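Local coordinates for BluB-like flavoprotein (Clostridium difficile 630, PDB 3EO8) that binds flavin mononucleotide as a dimeric member of the nitroreductase family and probably works as an oxidoreductase, at residues N45-L56 against L177-Y188. Numbering follows the deposited sequence. Where two conformers were deposited one is given.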
ATOM      1  N   ASN A  45      -5.647   8.948  -3.815  1.00 24.29           N
ATOM      2  CA  ASN A  45      -5.689   8.422  -5.172  1.00 23.99           C
ATOM      3  C   ASN A  45      -6.474   7.144  -5.248  1.00 24.46           C
ATOM      4  O   ASN A  45      -5.920   6.055  -5.446  1.00 24.76           O
ATOM      5  CB  ASN A  45      -4.265   8.202  -5.733  1.00 23.55           C
ATOM      6  CG  ASN A  45      -3.373   7.308  -4.834  1.00 24.71           C
ATOM      7  OD1 ASN A  45      -3.477   7.323  -3.583  1.00 26.44           O
ATOM      8  ND2 ASN A  45      -2.496   6.519  -5.480  1.00 27.29           N
ATOM      9  N   TRP A  46      -7.778   7.255  -5.008  1.00 23.99           N
ATOM     10  CA  TRP A  46      -8.620   6.068  -5.002  1.00 24.15           C
ATOM     11  C   TRP A  46     -10.043   6.401  -5.408  1.00 24.83           C
ATOM     12  O   TRP A  46     -10.519   7.502  -5.122  1.00 23.18           O
ATOM     13  CB  TRP A  46      -8.622   5.438  -3.614  1.00 24.17           C
ATOM     14  CG  TRP A  46      -8.762   6.410  -2.444  1.00 24.62           C
ATOM     15  CD1 TRP A  46      -9.867   7.109  -2.065  1.00 25.99           C
ATOM     16  CD2 TRP A  46      -7.773   6.666  -1.449  1.00 24.34           C
ATOM     17  NE1 TRP A  46      -9.605   7.822  -0.914  1.00 23.50           N
ATOM     18  CE2 TRP A  46      -8.325   7.564  -0.521  1.00 24.92           C
ATOM     19  CE3 TRP A  46      -6.448   6.252  -1.279  1.00 24.43           C
ATOM     20  CZ2 TRP A  46      -7.595   8.041   0.589  1.00 24.74           C
ATOM     21  CZ3 TRP A  46      -5.730   6.730  -0.206  1.00 23.33           C
ATOM     22  CH2 TRP A  46      -6.314   7.605   0.731  1.00 24.06           C
ATOM     23  N   HIS A  47     -10.693   5.449  -6.084  1.00 25.40           N
ATOM     24  CA  HIS A  47     -12.124   5.538  -6.412  1.00 25.58           C
ATOM     25  C   HIS A  47     -12.675   4.118  -6.393  1.00 25.26           C
ATOM     26  O   HIS A  47     -12.160   3.242  -7.074  1.00 25.53           O
ATOM     27  CB  HIS A  47     -12.382   6.183  -7.795  1.00 25.29           C
ATOM     28  CG  HIS A  47     -13.823   6.530  -8.016  1.00 24.97           C
ATOM     29  ND1 HIS A  47     -14.369   7.725  -7.607  1.00 27.73           N
ATOM     30  CD2 HIS A  47     -14.839   5.814  -8.545  1.00 25.42           C
ATOM     31  CE1 HIS A  47     -15.657   7.743  -7.901  1.00 28.99           C
ATOM     32  NE2 HIS A  47     -15.966   6.594  -8.471  1.00 25.75           N
ATOM     33  N   PHE A  48     -13.723   3.890  -5.615  1.00 25.00           N
ATOM     34  CA  PHE A  48     -14.277   2.559  -5.457  1.00 25.44           C
ATOM     35  C   PHE A  48     -15.551   2.406  -6.288  1.00 25.71           C
ATOM     36  O   PHE A  48     -16.545   3.092  -6.020  1.00 25.93           O
ATOM     37  CB  PHE A  48     -14.598   2.289  -3.966  1.00 24.93           C
ATOM     38  CG  PHE A  48     -13.384   2.319  -3.091  1.00 25.65           C
ATOM     39  CD1 PHE A  48     -12.822   3.533  -2.694  1.00 26.69           C
ATOM     40  CD2 PHE A  48     -12.769   1.142  -2.699  1.00 25.84           C
ATOM     41  CE1 PHE A  48     -11.657   3.559  -1.934  1.00 25.70           C
ATOM     42  CE2 PHE A  48     -11.615   1.159  -1.934  1.00 27.38           C
ATOM     43  CZ  PHE A  48     -11.052   2.364  -1.552  1.00 26.10           C
ATOM     44  N   VAL A  49     -15.528   1.481  -7.250  1.00 24.83           N
ATOM     45  CA  VAL A  49     -16.677   1.182  -8.089  1.00 24.51           C
ATOM     46  C   VAL A  49     -17.335  -0.079  -7.590  1.00 24.24           C
ATOM     47  O   VAL A  49     -16.751  -1.145  -7.637  1.00 23.21           O
ATOM     48  CB  VAL A  49     -16.268   1.022  -9.571  1.00 25.46           C
ATOM     49  CG1 VAL A  49     -17.487   0.723 -10.454  1.00 25.73           C
ATOM     50  CG2 VAL A  49     -15.560   2.276 -10.043  1.00 25.69           C
ATOM     51  N   VAL A  50     -18.553   0.049  -7.068  1.00 24.31           N
ATOM     52  CA  VAL A  50     -19.214  -1.065  -6.420  1.00 23.95           C
ATOM     53  C   VAL A  50     -20.206  -1.766  -7.350  1.00 23.10           C
ATOM     54  O   VAL A  50     -21.160  -1.146  -7.842  1.00 24.00           O
ATOM     55  CB  VAL A  50     -19.977  -0.556  -5.198  1.00 23.79           C
ATOM     56  CG1 VAL A  50     -20.672  -1.724  -4.507  1.00 26.16           C
ATOM     57  CG2 VAL A  50     -19.015   0.124  -4.233  1.00 22.72           C
ATOM     58  N   ILE A  51     -19.990  -3.056  -7.597  1.00 23.03           N
ATOM     59  CA  ILE A  51     -20.804  -3.795  -8.538  1.00 23.10           C
ATOM     60  C   ILE A  51     -21.498  -4.954  -7.878  1.00 24.56           C
ATOM     61  O   ILE A  51     -20.861  -5.771  -7.229  1.00 23.64           O
ATOM     62  CB  ILE A  51     -19.937  -4.348  -9.697  1.00 23.10           C
ATOM     63  CG1 ILE A  51     -19.290  -3.216 -10.454  1.00 22.61           C
ATOM     64  CG2 ILE A  51     -20.782  -5.175 -10.679  1.00 22.96           C
ATOM     65  CD1 ILE A  51     -18.100  -3.657 -11.294  1.00 22.51           C
ATOM     66  N   LYS A  52     -22.821  -5.017  -8.064  1.00 25.26           N
ATOM     67  CA  LYS A  52     -23.623  -6.174  -7.705  1.00 25.68           C
ATOM     68  C   LYS A  52     -24.278  -6.818  -8.934  1.00 26.48           C
ATOM     69  O   LYS A  52     -24.863  -7.907  -8.826  1.00 27.47           O
ATOM     70  CB  LYS A  52     -24.696  -5.777  -6.677  1.00 25.80           C
ATOM     71  CG  LYS A  52     -24.158  -5.498  -5.273  1.00 24.48           C
ATOM     72  CD  LYS A  52     -25.264  -4.964  -4.359  1.00 25.55           C
ATOM     73  CE  LYS A  52     -24.765  -4.557  -2.993  1.00 24.42           C
ATOM     74  NZ  LYS A  52     -25.934  -4.159  -2.157  1.00 24.93           N
ATOM     75  N   ARG A  53     -24.151  -6.175 -10.090  1.00 25.84           N
ATOM     76  CA  ARG A  53     -24.828  -6.659 -11.296  0.50 26.53           C
ATOM     77  C   ARG A  53     -24.124  -7.914 -11.806  1.00 25.81           C
ATOM     78  O   ARG A  53     -22.977  -7.873 -12.214  1.00 26.47           O
ATOM     79  CB  ARG A  53     -24.862  -5.563 -12.373  0.50 26.56           C
ATOM     80  CG  ARG A  53     -25.887  -5.811 -13.462  0.50 27.46           C
ATOM     81  CD  ARG A  53     -25.610  -4.984 -14.715  0.50 26.94           C
ATOM     82  NE  ARG A  53     -25.775  -3.550 -14.498  0.50 26.62           N
ATOM     83  CZ  ARG A  53     -25.173  -2.593 -15.202  0.50 24.93           C
ATOM     84  NH1 ARG A  53     -24.306  -2.885 -16.165  0.50 25.20           N
ATOM     85  NH2 ARG A  53     -25.418  -1.328 -14.919  0.50 26.36           N
ATOM     86  N   ARG A  54     -24.827  -9.050 -11.772  1.00 26.42           N
ATOM     87  CA  ARG A  54     -24.191 -10.349 -12.086  1.00 26.20           C
ATOM     88  C   ARG A  54     -23.624 -10.373 -13.483  1.00 25.74           C
ATOM     89  O   ARG A  54     -22.519 -10.876 -13.690  1.00 27.04           O
ATOM     90  CB  ARG A  54     -25.130 -11.549 -11.973  1.00 26.85           C
ATOM     91  CG  ARG A  54     -25.681 -11.857 -10.611  1.00 28.60           C
ATOM     92  CD  ARG A  54     -24.597 -12.108  -9.564  1.00 31.16           C
ATOM     93  NE  ARG A  54     -23.473 -12.933  -9.985  1.00 30.16           N
ATOM     94  CZ  ARG A  54     -22.473 -13.274  -9.165  1.00 31.88           C
ATOM     95  NH1 ARG A  54     -22.489 -12.889  -7.885  1.00 30.28           N
ATOM     96  NH2 ARG A  54     -21.444 -13.997  -9.628  1.00 30.47           N
ATOM     97  N   ASP A  55     -24.356  -9.826 -14.450  1.00 25.73           N
ATOM     98  CA  ASP A  55     -23.900  -9.969 -15.820  1.00 26.24           C
ATOM     99  C   ASP A  55     -22.621  -9.195 -16.063  1.00 24.98           C
ATOM    100  O   ASP A  55     -21.840  -9.580 -16.917  1.00 24.79           O
ATOM    101  CB  ASP A  55     -24.963  -9.569 -16.835  1.00 27.20           C
ATOM    102  CG  ASP A  55     -25.094  -8.087 -16.956  1.00 32.72           C
ATOM    103  OD1 ASP A  55     -25.718  -7.496 -16.051  1.00 34.26           O
ATOM    104  OD2 ASP A  55     -24.535  -7.520 -17.936  1.00 39.66           O
ATOM    105  N   LEU A  56     -22.436  -8.067 -15.374  1.00 24.44           N
ATOM    106  CA  LEU A  56     -21.191  -7.304 -15.495  1.00 23.77           C
ATOM    107  C   LEU A  56     -20.029  -8.079 -14.863  1.00 23.44           C
ATOM    108  O   LEU A  56     -18.936  -8.147 -15.407  1.00 22.83           O
ATOM    109  CB  LEU A  56     -21.371  -5.923 -14.849  1.00 23.98           C
ATOM    110  CG  LEU A  56     -20.201  -4.963 -14.813  1.00 23.38           C
ATOM    111  CD1 LEU A  56     -19.544  -4.801 -16.186  1.00 26.13           C
ATOM    112  CD2 LEU A  56     -20.706  -3.623 -14.282  1.00 22.80           C
ATOM    113  N   LEU A 177     -16.210  -2.231 -18.287  1.00 22.87           N
ATOM    114  CA  LEU A 177     -16.929  -1.394 -17.331  1.00 23.39           C
ATOM    115  C   LEU A 177     -17.488  -0.167 -18.019  1.00 23.41           C
ATOM    116  O   LEU A 177     -18.650   0.201 -17.810  1.00 23.36           O
ATOM    117  CB  LEU A 177     -15.987  -0.954 -16.204  1.00 23.17           C
ATOM    118  CG  LEU A 177     -16.591  -0.068 -15.137  1.00 23.67           C
ATOM    119  CD1 LEU A 177     -17.714  -0.819 -14.386  1.00 22.53           C
ATOM    120  CD2 LEU A 177     -15.495   0.402 -14.179  1.00 23.38           C
ATOM    121  N   GLU A 178     -16.644   0.471 -18.821  1.00 23.79           N
ATOM    122  CA  GLU A 178     -17.031   1.698 -19.546  1.00 23.34           C
ATOM    123  C   GLU A 178     -18.179   1.422 -20.526  1.00 22.80           C
ATOM    124  O   GLU A 178     -19.172   2.143 -20.547  1.00 22.17           O
ATOM    125  CB  GLU A 178     -15.831   2.247 -20.300  1.00 23.72           C
ATOM    126  CG  GLU A 178     -16.042   3.564 -20.999  1.00 22.55           C
ATOM    127  CD  GLU A 178     -14.742   4.088 -21.587  1.00 24.54           C
ATOM    128  OE1 GLU A 178     -13.771   4.361 -20.805  1.00 27.88           O
ATOM    129  OE2 GLU A 178     -14.671   4.196 -22.821  1.00 25.93           O
ATOM    130  N   ALA A 179     -18.043   0.346 -21.294  1.00 22.28           N
ATOM    131  CA  ALA A 179     -19.030   0.000 -22.309  1.00 22.10           C
ATOM    132  C   ALA A 179     -20.409  -0.328 -21.710  1.00 21.58           C
ATOM    133  O   ALA A 179     -21.442  -0.053 -22.343  1.00 21.22           O
ATOM    134  CB  ALA A 179     -18.530  -1.141 -23.162  1.00 21.22           C
ATOM    135  N   GLU A 180     -20.413  -0.907 -20.511  1.00 22.56           N
ATOM    136  CA  GLU A 180     -21.622  -1.431 -19.882  1.00 23.45           C
ATOM    137  C   GLU A 180     -22.296  -0.496 -18.862  1.00 23.81           C
ATOM    138  O   GLU A 180     -23.442  -0.742 -18.473  1.00 24.07           O
ATOM    139  CB  GLU A 180     -21.304  -2.747 -19.158  1.00 24.11           C
ATOM    140  CG  GLU A 180     -20.847  -3.871 -20.037  1.00 25.69           C
ATOM    141  CD  GLU A 180     -21.912  -4.359 -21.008  1.00 28.30           C
ATOM    142  OE1 GLU A 180     -23.111  -4.380 -20.673  1.00 29.11           O
ATOM    143  OE2 GLU A 180     -21.517  -4.740 -22.121  1.00 31.49           O
ATOM    144  N   THR A 181     -21.603   0.546 -18.419  1.00 23.69           N
ATOM    145  CA  THR A 181     -22.106   1.403 -17.355  1.00 24.51           C
ATOM    146  C   THR A 181     -21.989   2.911 -17.613  1.00 25.00           C
ATOM    147  O   THR A 181     -22.572   3.695 -16.879  1.00 24.68           O
ATOM    148  CB  THR A 181     -21.340   1.145 -16.027  1.00 24.96           C
ATOM    149  OG1 THR A 181     -19.999   1.635 -16.127  1.00 23.68           O
ATOM    150  CG2 THR A 181     -21.319  -0.342 -15.640  1.00 26.29           C
ATOM    151  N   GLY A 182     -21.195   3.331 -18.591  1.00 25.18           N
ATOM    152  CA  GLY A 182     -20.912   4.740 -18.750  1.00 26.00           C
ATOM    153  C   GLY A 182     -19.866   5.320 -17.800  1.00 25.71           C
ATOM    154  O   GLY A 182     -19.594   6.513 -17.872  1.00 26.66           O
ATOM    155  N   PHE A 183     -19.273   4.511 -16.915  1.00 25.35           N
ATOM    156  CA  PHE A 183     -18.280   5.009 -15.976  1.00 25.89           C
ATOM    157  C   PHE A 183     -17.110   5.607 -16.728  1.00 26.53           C
ATOM    158  O   PHE A 183     -16.589   4.954 -17.617  1.00 27.85           O
ATOM    159  CB  PHE A 183     -17.782   3.864 -15.079  1.00 25.65           C
ATOM    160  CG  PHE A 183     -16.732   4.275 -14.097  1.00 25.56           C
ATOM    161  CD1 PHE A 183     -17.072   4.974 -12.955  1.00 24.05           C
ATOM    162  CD2 PHE A 183     -15.397   4.004 -14.329  1.00 22.60           C
ATOM    163  CE1 PHE A 183     -16.110   5.361 -12.052  1.00 24.88           C
ATOM    164  CE2 PHE A 183     -14.437   4.401 -13.412  1.00 25.32           C
ATOM    165  CZ  PHE A 183     -14.797   5.066 -12.287  1.00 24.52           C
ATOM    166  N   GLU A 184     -16.711   6.826 -16.357  1.00 26.54           N
ATOM    167  CA  GLU A 184     -15.586   7.525 -16.987  1.00 26.76           C
ATOM    168  C   GLU A 184     -14.383   7.531 -16.043  1.00 27.08           C
ATOM    169  O   GLU A 184     -14.389   8.260 -15.043  1.00 26.75           O
ATOM    170  CB  GLU A 184     -15.969   8.970 -17.340  1.00 27.88           C
ATOM    171  N   LYS A 185     -13.367   6.722 -16.336  1.00 27.06           N
ATOM    172  CA  LYS A 185     -12.223   6.566 -15.422  1.00 27.05           C
ATOM    173  C   LYS A 185     -11.302   7.784 -15.401  1.00 27.86           C
ATOM    174  O   LYS A 185     -10.524   7.950 -14.464  1.00 27.22           O
ATOM    175  CB  LYS A 185     -11.424   5.330 -15.776  1.00 26.79           C
ATOM    176  CG  LYS A 185     -10.686   5.392 -17.120  1.00 27.00           C
ATOM    177  CD  LYS A 185     -10.243   4.000 -17.603  1.00 27.31           C
ATOM    178  CE  LYS A 185      -9.646   4.076 -19.002  1.00 25.78           C
ATOM    179  NZ  LYS A 185      -9.527   2.726 -19.650  1.00 28.67           N
ATOM    180  N   GLY A 186     -11.372   8.619 -16.443  1.00 28.60           N
ATOM    181  CA  GLY A 186     -10.449   9.730 -16.591  1.00 29.35           C
ATOM    182  C   GLY A 186      -9.005   9.266 -16.537  1.00 29.39           C
ATOM    183  O   GLY A 186      -8.614   8.415 -17.321  1.00 29.00           O
ATOM    184  N   GLU A 187      -8.226   9.831 -15.608  1.00 29.87           N
ATOM    185  CA  GLU A 187      -6.795   9.529 -15.491  1.00 30.74           C
ATOM    186  C   GLU A 187      -6.527   8.281 -14.628  1.00 28.89           C
ATOM    187  O   GLU A 187      -5.368   7.866 -14.457  1.00 27.17           O
ATOM    188  CB  GLU A 187      -6.040  10.750 -14.916  1.00 31.44           C
ATOM    189  CG  GLU A 187      -6.276  10.981 -13.420  1.00 36.06           C
ATOM    190  CD  GLU A 187      -5.972  12.414 -12.928  1.00 36.50           C
ATOM    191  OE1 GLU A 187      -4.799  12.862 -13.085  1.00 44.47           O
ATOM    192  OE2 GLU A 187      -6.881  13.066 -12.337  1.00 43.49           O
ATOM    193  N   TYR A 188      -7.592   7.717 -14.069  1.00 26.86           N
ATOM    194  CA  TYR A 188      -7.479   6.587 -13.168  1.00 25.88           C
ATOM    195  C   TYR A 188      -7.428   5.282 -13.951  1.00 25.46           C
ATOM    196  O   TYR A 188      -7.832   5.220 -15.104  1.00 24.73           O
ATOM    197  CB  TYR A 188      -8.629   6.543 -12.174  1.00 26.10           C
ATOM    198  CG  TYR A 188      -8.621   7.618 -11.095  1.00 25.92           C
ATOM    199  CD1 TYR A 188      -8.768   8.970 -11.419  1.00 27.52           C
ATOM    200  CD2 TYR A 188      -8.495   7.273  -9.751  1.00 28.33           C
ATOM    201  CE1 TYR A 188      -8.766   9.956 -10.425  1.00 28.32           C
ATOM    202  CE2 TYR A 188      -8.501   8.244  -8.747  1.00 28.92           C
ATOM    203  CZ  TYR A 188      -8.627   9.580  -9.090  1.00 29.35           C
ATOM    204  OH  TYR A 188      -8.635  10.513  -8.068  1.00 30.23           O
TER
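Y188 lays the edge of its ring against the backbone leading into strand 47-51, CE2 lying 3.9 Å from W46 N. Further along the strand F183 takes over. V49 CG2 sits over one face of its ring in a CH-pi contact, 4.0 Å from the centroid and shifted toward the rim, while H47 meets the edge of the same ring through CD2, 3.8 Å from F183 CE1. The two aromatic planes are inclined at 37°. With CG anti to the backbone N (chi1 179°), F183 extends toward the strand and also meets F107 of the neighbouring strand 102-108. L56, in helix 54-75, splits its branches: CD1 packs on the CB of E180, and CD2 lies 3.6 Å from T181 CG2. L177 CD1 gathers three apolar partners, L56 CD2, I51 CD1 and V49 CG1, the last at 4.2 Å. T181 OG1 donates to L177 O at 2.6 Å and accepts from F183 N in an ST turn, which ties the end of helix 170-181 to the loop carrying F183. At the margin R53 NH1 donates to E180 O (3.3 Å, 158° at the hydrogen) from above the carbonyl plane. The chemistry is thus mainly apolar, joining helix 170-181 and the following loop to strand 47-51, the outermost of its own chain, beyond which the second subunit continues the sheet and takes hydrogen bonds from R53 NH2 (to K219 O) and H47 NE2 (with T216 OG1).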